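Local structure of ferredoxin (Rhodopseudomonas palustris, 4LTU) at residues G42-A47 against D65-D70. The protein probably carries electrons between redox partners through a single [2Fe-2S] cluster, as a ferredoxin of the adrenodoxin/putidaredoxin family. Numbering follows the deposited sequence.
Sequences GNAVCA and DANEDD. With FES (Fe2/s2 (inorganic) cluster), chain C.
Ala44, in the irregular loop 42-47, meets Asn67, in the first turn of the helix that begins at Ala66, although the two backbones stay apart: the nearest pair of alpha carbons, Ala44 CA and Glu68 CA, is separated by 7.1 Å. The side chain of Asn67, one residue before Glu68, bridges the gap between the two backbones. With CG anti to the backbone N (chi1 177°), the side chain reaches out from the helix, and ND2 lies 3.4 Å from Ala44 O. The N-H points almost straight at the oxygen (175°), but the length makes this a weak hydrogen bond. The same nitrogen also touches the methyl group of Ala44, ND2 to CB 3.8 Å, and the summed buried surface is just 68 Å², as expected for a light contact at the protein surface. On the helix side, Asp65 is the N-cap: its OD1 accepts from Glu68 N at 2.9 Å, with the N-H arriving close to the line of the C-O bond, which ties down the turn carrying Asn67. The Glu68 carboxylate points elsewhere, its OE2 taking a salt bridge from Arg84 and a hydrogen bond from Leu85 N. On the loop side, the backbone wraps the cluster. Cys46 SG binds iron FE1 at 2.2 Å, sharing that metal with Cys40, while Ala44 CA approaches sulfide S1 at 3.6 Å and Gly42 N lies 3.6 Å from sulfide S2. Ala44 therefore faces the inorganic core with its alpha carbon and helix 66-72 with its methyl and carbonyl oxygen. This is the cysteine-bearing cluster-binding loop characteristic of adrenodoxin-type [2Fe-2S] ferredoxins, flanked here by a short surface helix.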
ATOM      1  N   GLY A  42     -11.027   2.729   1.226  1.00 17.28           N
ATOM      2  CA  GLY A  42     -10.316   3.570   0.240  1.00 18.63           C
ATOM      3  C   GLY A  42     -10.674   5.045   0.268  1.00 19.66           C
ATOM      4  O   GLY A  42     -10.545   5.744  -0.741  1.00 20.37           O
ATOM      5  N   ASN A  43     -11.119   5.526   1.425  1.00 20.24           N
ATOM      6  CA  ASN A  43     -11.667   6.866   1.534  1.00 20.99           C
ATOM      7  C   ASN A  43     -10.770   7.844   2.336  1.00 21.07           C
ATOM      8  O   ASN A  43     -11.221   8.894   2.809  1.00 21.17           O
ATOM      9  CB  ASN A  43     -13.118   6.800   2.056  1.00 21.40           C
ATOM     10  CG  ASN A  43     -14.093   6.188   1.019  1.00 22.97           C
ATOM     11  OD1 ASN A  43     -14.465   6.838   0.031  1.00 23.27           O
ATOM     12  ND2 ASN A  43     -14.509   4.946   1.251  1.00 23.17           N
ATOM     13  N   ALA A  44      -9.488   7.492   2.441  1.00 20.67           N
ATOM     14  CA  ALA A  44      -8.451   8.343   3.035  1.00 20.29           C
ATOM     15  C   ALA A  44      -8.806   8.982   4.379  1.00 19.55           C
ATOM     16  O   ALA A  44      -8.656  10.188   4.547  1.00 19.48           O
ATOM     17  CB  ALA A  44      -7.987   9.414   2.015  1.00 21.23           C
ATOM     18  N   VAL A  45      -9.270   8.158   5.322  1.00 19.35           N
ATOM     19  CA  VAL A  45      -9.694   8.609   6.657  1.00 18.89           C
ATOM     20  C   VAL A  45      -9.367   7.597   7.749  1.00 19.01           C
ATOM     21  O   VAL A  45      -9.849   7.722   8.864  1.00 18.88           O
ATOM     22  CB  VAL A  45     -11.228   8.982   6.764  1.00 19.18           C
ATOM     23  CG1 VAL A  45     -11.505  10.352   6.184  1.00 20.48           C
ATOM     24  CG2 VAL A  45     -12.175   7.906   6.144  1.00 17.15           C
ATOM     25  N   CYS A  46      -8.571   6.583   7.423  1.00 19.29           N
ATOM     26  CA  CYS A  46      -8.107   5.616   8.419  1.00 19.33           C
ATOM     27  C   CYS A  46      -6.609   5.308   8.228  1.00 19.29           C
ATOM     28  O   CYS A  46      -5.969   5.814   7.314  1.00 19.47           O
ATOM     29  CB  CYS A  46      -8.963   4.341   8.383  1.00 18.41           C
ATOM     30  SG  CYS A  46      -8.610   3.203   7.035  1.00 19.26           S
ATOM     31  N   ALA A  47      -6.033   4.498   9.095  1.00 18.99           N
ATOM     32  CA  ALA A  47      -4.625   4.170   8.902  1.00 18.59           C
ATOM     33  C   ALA A  47      -4.399   2.677   8.686  1.00 18.25           C
ATOM     34  O   ALA A  47      -3.297   2.199   8.930  1.00 18.81           O
ATOM     35  CB  ALA A  47      -3.789   4.718  10.067  1.00 18.28           C
ATOM     36  N   ASP A  65       0.655  13.454   0.601  1.00 21.30           N
ATOM     37  CA  ASP A  65       0.156  14.789   0.915  1.00 20.67           C
ATOM     38  C   ASP A  65       0.027  15.036   2.400  1.00 21.05           C
ATOM     39  O   ASP A  65       0.429  14.206   3.230  1.00 21.40           O
ATOM     40  CB  ASP A  65      -1.114  15.174   0.148  1.00 20.22           C
ATOM     41  CG  ASP A  65      -2.241  14.190   0.304  1.00 19.42           C
ATOM     42  OD1 ASP A  65      -2.350  13.454   1.329  1.00 20.74           O
ATOM     43  OD2 ASP A  65      -3.070  14.199  -0.606  1.00 14.59           O
ATOM     44  N   ALA A  66      -0.501  16.204   2.735  1.00 21.39           N
ATOM     45  CA  ALA A  66      -0.608  16.619   4.119  1.00 20.89           C
ATOM     46  C   ALA A  66      -1.547  15.694   4.894  1.00 20.56           C
ATOM     47  O   ALA A  66      -1.237  15.282   6.025  1.00 20.09           O
ATOM     48  CB  ALA A  66      -1.072  18.037   4.191  1.00 20.69           C
ATOM     49  N   ASN A  67      -2.678  15.367   4.274  1.00 20.40           N
ATOM     50  CA  ASN A  67      -3.664  14.437   4.853  1.00 20.41           C
ATOM     51  C   ASN A  67      -3.108  13.016   5.092  1.00 19.87           C
ATOM     52  O   ASN A  67      -3.128  12.510   6.221  1.00 19.59           O
ATOM     53  CB  ASN A  67      -4.930  14.395   3.981  1.00 20.89           C
ATOM     54  CG  ASN A  67      -5.954  13.394   4.486  1.00 21.95           C
ATOM     55  OD1 ASN A  67      -6.281  13.379   5.670  1.00 25.29           O
ATOM     56  ND2 ASN A  67      -6.477  12.565   3.589  1.00 21.69           N
ATOM     57  N   GLU A  68      -2.577  12.382   4.049  1.00 19.66           N
ATOM     58  CA  GLU A  68      -1.962  11.063   4.223  1.00 19.26           C
ATOM     59  C   GLU A  68      -0.866  11.095   5.270  1.00 19.47           C
ATOM     60  O   GLU A  68      -0.723  10.121   6.036  1.00 20.22           O
ATOM     61  CB  GLU A  68      -1.367  10.541   2.926  1.00 19.64           C
ATOM     62  CG  GLU A  68      -0.695   9.162   3.081  1.00 17.96           C
ATOM     63  CD  GLU A  68      -0.294   8.554   1.757  1.00 17.50           C
ATOM     64  OE1 GLU A  68      -0.678   9.095   0.696  1.00 18.30           O
ATOM     65  OE2 GLU A  68       0.428   7.549   1.772  1.00 17.18           O
ATOM     66  N   ASP A  69      -0.090  12.179   5.300  1.00 18.44           N
ATOM     67  CA  ASP A  69       0.996  12.308   6.296  1.00 19.35           C
ATOM     68  C   ASP A  69       0.517  12.309   7.744  1.00 19.39           C
ATOM     69  O   ASP A  69       1.123  11.681   8.612  1.00 19.39           O
ATOM     70  CB  ASP A  69       1.843  13.553   6.059  1.00 18.74           C
ATOM     71  CG  ASP A  69       3.003  13.654   7.015  1.00 20.50           C
ATOM     72  OD1 ASP A  69       3.940  12.805   6.897  1.00 19.54           O
ATOM     73  OD2 ASP A  69       2.986  14.592   7.875  1.00 20.62           O
ATOM     74  N   ASP A  70      -0.567  13.019   8.028  1.00 20.20           N
ATOM     75  CA  ASP A  70      -1.101  12.960   9.391  1.00 20.53           C
ATOM     76  C   ASP A  70      -1.818  11.646   9.688  1.00 20.07           C
ATOM     77  O   ASP A  70      -1.724  11.126  10.800  1.00 20.47           O
ATOM     78  CB  ASP A  70      -1.990  14.138   9.718  1.00 20.82           C
ATOM     79  CG  ASP A  70      -2.416  14.139  11.172  1.00 23.39           C
ATOM     80  OD1 ASP A  70      -1.541  14.354  12.060  1.00 25.11           O
ATOM     81  OD2 ASP A  70      -3.624  13.901  11.419  1.00 25.43           O
TER
HETATM   82 FE1  FES C 201      -8.839   3.982   4.941  1.00 17.72          FE
HETATM   83 FE2  FES C 201      -6.715   3.608   2.935  1.00 16.41          FE
HETATM   84  S1  FES C 201      -7.151   5.214   4.375  1.00 19.16           S
HETATM   85  S2  FES C 201      -8.355   2.334   3.553  1.00 15.65           S